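Local structure of periplasmic beta-glucosidase (Pseudomonas aeruginosa, 6R5T) at residues 250-260 / 282-292. The protein probably hydrolyses terminal, non-reducing beta-D-glucosyl residues, releasing beta-D-glucose, as a periplasmic glycoside hydrolase of family 3. The protein carries 1 engineered substitution. Sequence-based numbering, arbitrary orientation.
Engineered in segment 250-260: Asn-255 (natural residue Asp). With BGC (beta-D-glucopyranose), chain C; GAL (beta-D-galactopyranose), chain B.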
loop_
_atom_site.group_PDB
_atom_site.type_symbol
_atom_site.label_atom_id
_atom_site.label_comp_id
_atom_site.label_asym_id
_atom_site.label_seq_id
_atom_site.Cartn_x
_atom_site.Cartn_y
_atom_site.Cartn_z
ATOM N N GLY A 250 2.696 33.620 4.323
ATOM C CA GLY A 250 1.434 33.644 5.042
ATOM C C GLY A 250 1.509 32.897 6.359
ATOM O O GLY A 250 2.597 32.800 7.000
ATOM N N LEU A 251 0.356 32.427 6.793
ATOM C CA LEU A 251 0.104 31.896 8.129
ATOM C C LEU A 251 0.080 30.355 8.090
ATOM O O LEU A 251 -0.687 29.774 7.259
ATOM C CB LEU A 251 -1.247 32.432 8.583
ATOM C CG LEU A 251 -1.717 31.975 9.949
ATOM C CD1 LEU A 251 -0.764 32.463 11.019
ATOM C CD2 LEU A 251 -3.138 32.462 10.211
ATOM N N THR A 252 0.835 29.703 8.955
ATOM C CA THR A 252 0.672 28.241 9.144
ATOM C C THR A 252 -0.235 27.961 10.333
ATOM O O THR A 252 -0.058 28.548 11.442
ATOM C CB THR A 252 2.024 27.560 9.253
ATOM O OG1 THR A 252 2.751 28.186 10.318
ATOM C CG2 THR A 252 2.834 27.670 7.977
ATOM N N ILE A 253 -1.161 27.039 10.185
ATOM C CA ILE A 253 -2.139 26.708 11.224
ATOM C C ILE A 253 -1.997 25.222 11.513
ATOM O O ILE A 253 -2.063 24.434 10.566
ATOM C CB ILE A 253 -3.565 27.046 10.776
ATOM C CG1 ILE A 253 -3.655 28.489 10.300
ATOM C CG2 ILE A 253 -4.556 26.689 11.863
ATOM C CD1 ILE A 253 -5.015 28.898 9.793
ATOM N N SER A 254 -1.878 24.867 12.784
ATOM C CA SER A 254 -1.887 23.452 13.192
ATOM C C SER A 254 -3.272 22.875 12.946
ATOM O O SER A 254 -4.312 23.556 12.881
ATOM C CB SER A 254 -1.493 23.283 14.623
ATOM O OG SER A 254 -2.643 23.403 15.437
ATOM N N ASN A 255 -3.291 21.569 12.843
ATOM C CA ASN A 255 -4.560 20.859 12.846
ATOM C C ASN A 255 -5.047 20.711 14.281
ATOM O O ASN A 255 -4.397 21.134 15.286
ATOM C CB ASN A 255 -4.345 19.550 12.083
ATOM C CG ASN A 255 -5.490 19.191 11.187
ATOM O OD1 ASN A 255 -6.604 19.099 11.686
ATOM N ND2 ASN A 255 -5.190 18.972 9.889
ATOM N N HIS A 256 -6.143 20.036 14.422
ATOM C CA HIS A 256 -6.951 20.102 15.646
ATOM C C HIS A 256 -6.324 19.230 16.739
ATOM O O HIS A 256 -6.305 18.015 16.577
ATOM C CB HIS A 256 -8.350 19.669 15.249
ATOM C CG HIS A 256 -9.297 19.866 16.351
ATOM N ND1 HIS A 256 -9.233 19.142 17.527
ATOM C CD2 HIS A 256 -10.323 20.745 16.484
ATOM C CE1 HIS A 256 -10.173 19.577 18.347
ATOM N NE2 HIS A 256 -10.870 20.528 17.714
ATOM N N GLY A 257 -5.729 19.804 17.801
ATOM C CA GLY A 257 -5.018 19.003 18.800
ATOM C C GLY A 257 -3.683 18.423 18.285
ATOM O O GLY A 257 -3.124 17.549 18.918
ATOM N N ALA A 258 -3.211 18.875 17.129
ATOM C CA ALA A 258 -2.013 18.298 16.465
ATOM C C ALA A 258 -0.746 18.522 17.300
ATOM O O ALA A 258 0.129 17.648 17.299
ATOM C CB ALA A 258 -1.845 18.914 15.104
ATOM N N VAL A 259 -0.610 19.675 17.950
ATOM C CA VAL A 259 0.606 19.905 18.778
ATOM C C VAL A 259 0.636 18.870 19.900
ATOM O O VAL A 259 1.644 18.190 20.123
ATOM C CB VAL A 259 0.686 21.352 19.289
ATOM C CG1 VAL A 259 1.879 21.504 20.194
ATOM C CG2 VAL A 259 0.698 22.351 18.129
ATOM N N LYS A 260 -0.459 18.705 20.632
ATOM C CA LYS A 260 -0.470 17.708 21.713
ATOM C C LYS A 260 -0.266 16.290 21.194
ATOM O O LYS A 260 0.357 15.466 21.881
ATOM C CB LYS A 260 -1.808 17.886 22.437
ATOM C CG LYS A 260 -1.946 17.011 23.653
ATOM C CD LYS A 260 -3.228 17.311 24.436
ATOM C CE LYS A 260 -3.334 16.382 25.624
ATOM N NZ LYS A 260 -4.530 16.670 26.457
ATOM N N GLY A 282 7.841 25.610 12.642
ATOM C CA GLY A 282 7.205 26.638 11.813
ATOM C C GLY A 282 5.694 26.648 11.897
ATOM O O GLY A 282 5.086 27.257 10.997
ATOM N N VAL A 283 5.094 26.089 12.949
ATOM C CA VAL A 283 3.625 26.178 13.145
ATOM C C VAL A 283 3.311 27.497 13.865
ATOM O O VAL A 283 3.855 27.692 14.969
ATOM C CB VAL A 283 3.105 24.985 13.935
ATOM C CG1 VAL A 283 1.644 25.164 14.242
ATOM C CG2 VAL A 283 3.348 23.682 13.194
ATOM N N ASP A 284 2.547 28.369 13.235
ATOM C CA ASP A 284 2.272 29.720 13.807
ATOM C C ASP A 284 1.103 29.675 14.775
ATOM O O ASP A 284 1.182 30.270 15.879
ATOM C CB ASP A 284 1.972 30.738 12.716
ATOM C CG ASP A 284 3.109 31.015 11.768
ATOM O OD1 ASP A 284 4.337 30.802 12.136
ATOM O OD2 ASP A 284 2.801 31.453 10.663
ATOM N N MET A 285 0.024 29.024 14.392
ATOM C CA MET A 285 -1.232 29.148 15.141
ATOM C C MET A 285 -1.620 27.752 15.621
ATOM O O MET A 285 -1.505 26.719 14.867
ATOM C CB MET A 285 -2.273 29.846 14.264
ATOM C CG MET A 285 -3.645 29.799 14.767
ATOM S SD MET A 285 -4.590 31.080 13.823
ATOM C CE MET A 285 -4.638 32.399 15.053
ATOM N N ASN A 286 -2.000 27.691 16.879
ATOM C CA ASN A 286 -2.280 26.455 17.643
ATOM C C ASN A 286 -3.782 26.248 17.758
ATOM O O ASN A 286 -4.467 27.030 18.455
ATOM C CB ASN A 286 -1.579 26.622 18.986
ATOM C CG ASN A 286 -1.812 25.568 20.039
ATOM O OD1 ASN A 286 -1.828 25.938 21.235
ATOM N ND2 ASN A 286 -1.920 24.304 19.632
ATOM N N MET A 287 -4.280 25.208 17.097
ATOM C CA MET A 287 -5.733 24.900 17.077
ATOM C C MET A 287 -6.115 24.063 18.289
ATOM O O MET A 287 -5.652 22.901 18.453
ATOM C CB MET A 287 -6.128 24.238 15.751
ATOM C CG MET A 287 -7.589 24.030 15.554
ATOM S SD MET A 287 -7.815 23.357 13.846
ATOM C CE MET A 287 -9.336 24.136 13.329
ATOM N N ASN A 288 -6.977 24.654 19.102
ATOM C CA ASN A 288 -7.818 24.100 20.181
ATOM C C ASN A 288 -7.068 23.606 21.422
ATOM O O ASN A 288 -7.656 23.743 22.472
ATOM C CB ASN A 288 -8.806 23.090 19.614
ATOM C CG ASN A 288 -10.204 23.395 20.122
ATOM O OD1 ASN A 288 -10.715 24.538 20.098
ATOM N ND2 ASN A 288 -10.782 22.366 20.702
ATOM N N ASP A 289 -5.857 23.028 21.379
ATOM C CA ASP A 289 -5.330 22.318 22.580
ATOM C C ASP A 289 -4.712 23.284 23.609
ATOM O O ASP A 289 -4.450 22.840 24.742
ATOM C CB ASP A 289 -4.419 21.142 22.231
ATOM C CG ASP A 289 -3.208 21.510 21.426
ATOM O OD1 ASP A 289 -2.643 22.571 21.705
ATOM O OD2 ASP A 289 -2.798 20.659 20.578
ATOM N N ASP A 290 -4.536 24.552 23.242
ATOM C CA ASP A 290 -4.018 25.628 24.120
ATOM C C ASP A 290 -2.604 25.373 24.615
ATOM O O ASP A 290 -2.185 26.058 25.536
ATOM C CB ASP A 290 -4.976 25.871 25.284
ATOM C CG ASP A 290 -6.233 26.584 24.852
ATOM O OD1 ASP A 290 -6.287 27.103 23.724
ATOM O OD2 ASP A 290 -7.167 26.589 25.657
ATOM N N LEU A 291 -1.840 24.501 23.973
ATOM C CA LEU A 291 -0.470 24.245 24.450
ATOM C C LEU A 291 0.374 25.508 24.296
ATOM O O LEU A 291 1.210 25.749 25.167
ATOM C CB LEU A 291 0.156 23.070 23.697
ATOM C CG LEU A 291 0.063 21.744 24.438
ATOM C CD1 LEU A 291 -1.366 21.372 24.708
ATOM C CD2 LEU A 291 0.748 20.625 23.667
ATOM N N TYR A 292 0.180 26.295 23.242
ATOM C CA TYR A 292 1.034 27.481 23.030
ATOM C C TYR A 292 0.839 28.468 24.203
ATOM O O TYR A 292 1.832 28.966 24.747
ATOM C CB TYR A 292 0.758 28.182 21.708
ATOM C CG TYR A 292 1.451 27.604 20.495
ATOM C CD1 TYR A 292 1.880 26.283 20.467
ATOM C CD2 TYR A 292 1.607 28.360 19.358
ATOM C CE1 TYR A 292 2.530 25.778 19.351
ATOM C CE2 TYR A 292 2.247 27.867 18.230
ATOM C CZ TYR A 292 2.733 26.580 18.244
ATOM O OH TYR A 292 3.355 26.062 17.151
HETATM C C2 BGC C . -10.438 20.521 9.209
HETATM C C3 BGC C . -10.359 20.720 10.736
HETATM C C4 BGC C . -10.779 19.363 11.363
HETATM C C5 BGC C . -9.753 18.321 10.880
HETATM C C6 BGC C . -10.064 16.921 11.364
HETATM C C1 BGC C . -9.520 19.360 8.806
HETATM O O1 BGC C . -9.756 19.190 7.443
HETATM O O2 BGC C . -10.062 21.663 8.449
HETATM O O3 BGC C . -11.312 21.731 11.121
HETATM O O4 BGC C . -10.707 19.503 12.791
HETATM O O5 BGC C . -9.893 18.171 9.499
HETATM O O6 BGC C . -9.054 16.015 10.909
HETATM C C1 GAL B . -11.924 19.266 13.507
HETATM C C2 GAL B . -13.032 20.275 13.145
HETATM C C3 GAL B . -14.248 19.975 14.029
HETATM C C4 GAL B . -14.676 18.509 13.781
HETATM C C5 GAL B . -13.466 17.593 14.049
HETATM C C6 GAL B . -13.769 16.142 13.694
HETATM O O2 GAL B . -12.553 21.592 13.365
HETATM O O3 GAL B . -15.307 20.869 13.631
HETATM O O4 GAL B . -15.060 18.462 12.386
HETATM O O5 GAL B . -12.315 17.941 13.203
HETATM O O6 GAL B . -12.576 15.346 13.900
HETATM O O HOH W 1 -2.734 21.838 18.114
#
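Asn-288 lies alongside His-256 and sets its CB over one face of the imidazole, 4.1 Å from the ring centroid, a CH-pi contact; the amide plane is turned 42° from the ring. The sulfur of Met-287 approaches the same ring obliquely, as do galactose C1 and glucose O4 of the bound disaccharide. The other ring, Tyr-292, carries Asn-286 CB over one face and has Val-283 O at its edge, where OH donates to it, while Val-259 CG2 comes obliquely to CE1 at 4.1 Å.

The backbones pair at Ile-253 and Met-285, a single parallel bridge: Ser-254 N donates to Met-285 O at 2.8 Å, and Met-285 N to Thr-252 O. Small hydroxyl residues suit this seam, because each can accept as well as donate. Ser-254 OG takes the Met-287 N-H at 2.9 Å, almost straight at 172°, and gives its own proton to Asn-255 O. Thr-252 OG1, placed between its backbone N and carbonyl carbon (chi1 56°), accepts from Asp-284 N and donates to Gly-282 O at 2.6 Å on a carbonyl lone pair. Asp-284 OD2 receives Thr-252 N from above the carboxylate plane, while OD1 forms a salt bridge with Arg-312.

Asp-289 uses both oxygens: OD1 takes Asn-286 ND2 and Leu-291 N, the latter closing an Asx turn, and OD2 takes Lys-260 N at 3.0 Å. A water accepts from Val-259 N and lies 2.7 Å from Asp-289 OD2, bridging the two segments. Gly-257, with positive phi, suits the type II turn.

Strands 251-253 and 286-287 thus adjoin as the seventh and eighth strands of the parallel sheet, consistent with closure of a TIM barrel, and at their C-terminal ends engineered Asn-255, His-256 and Met-287 line the sugar pocket.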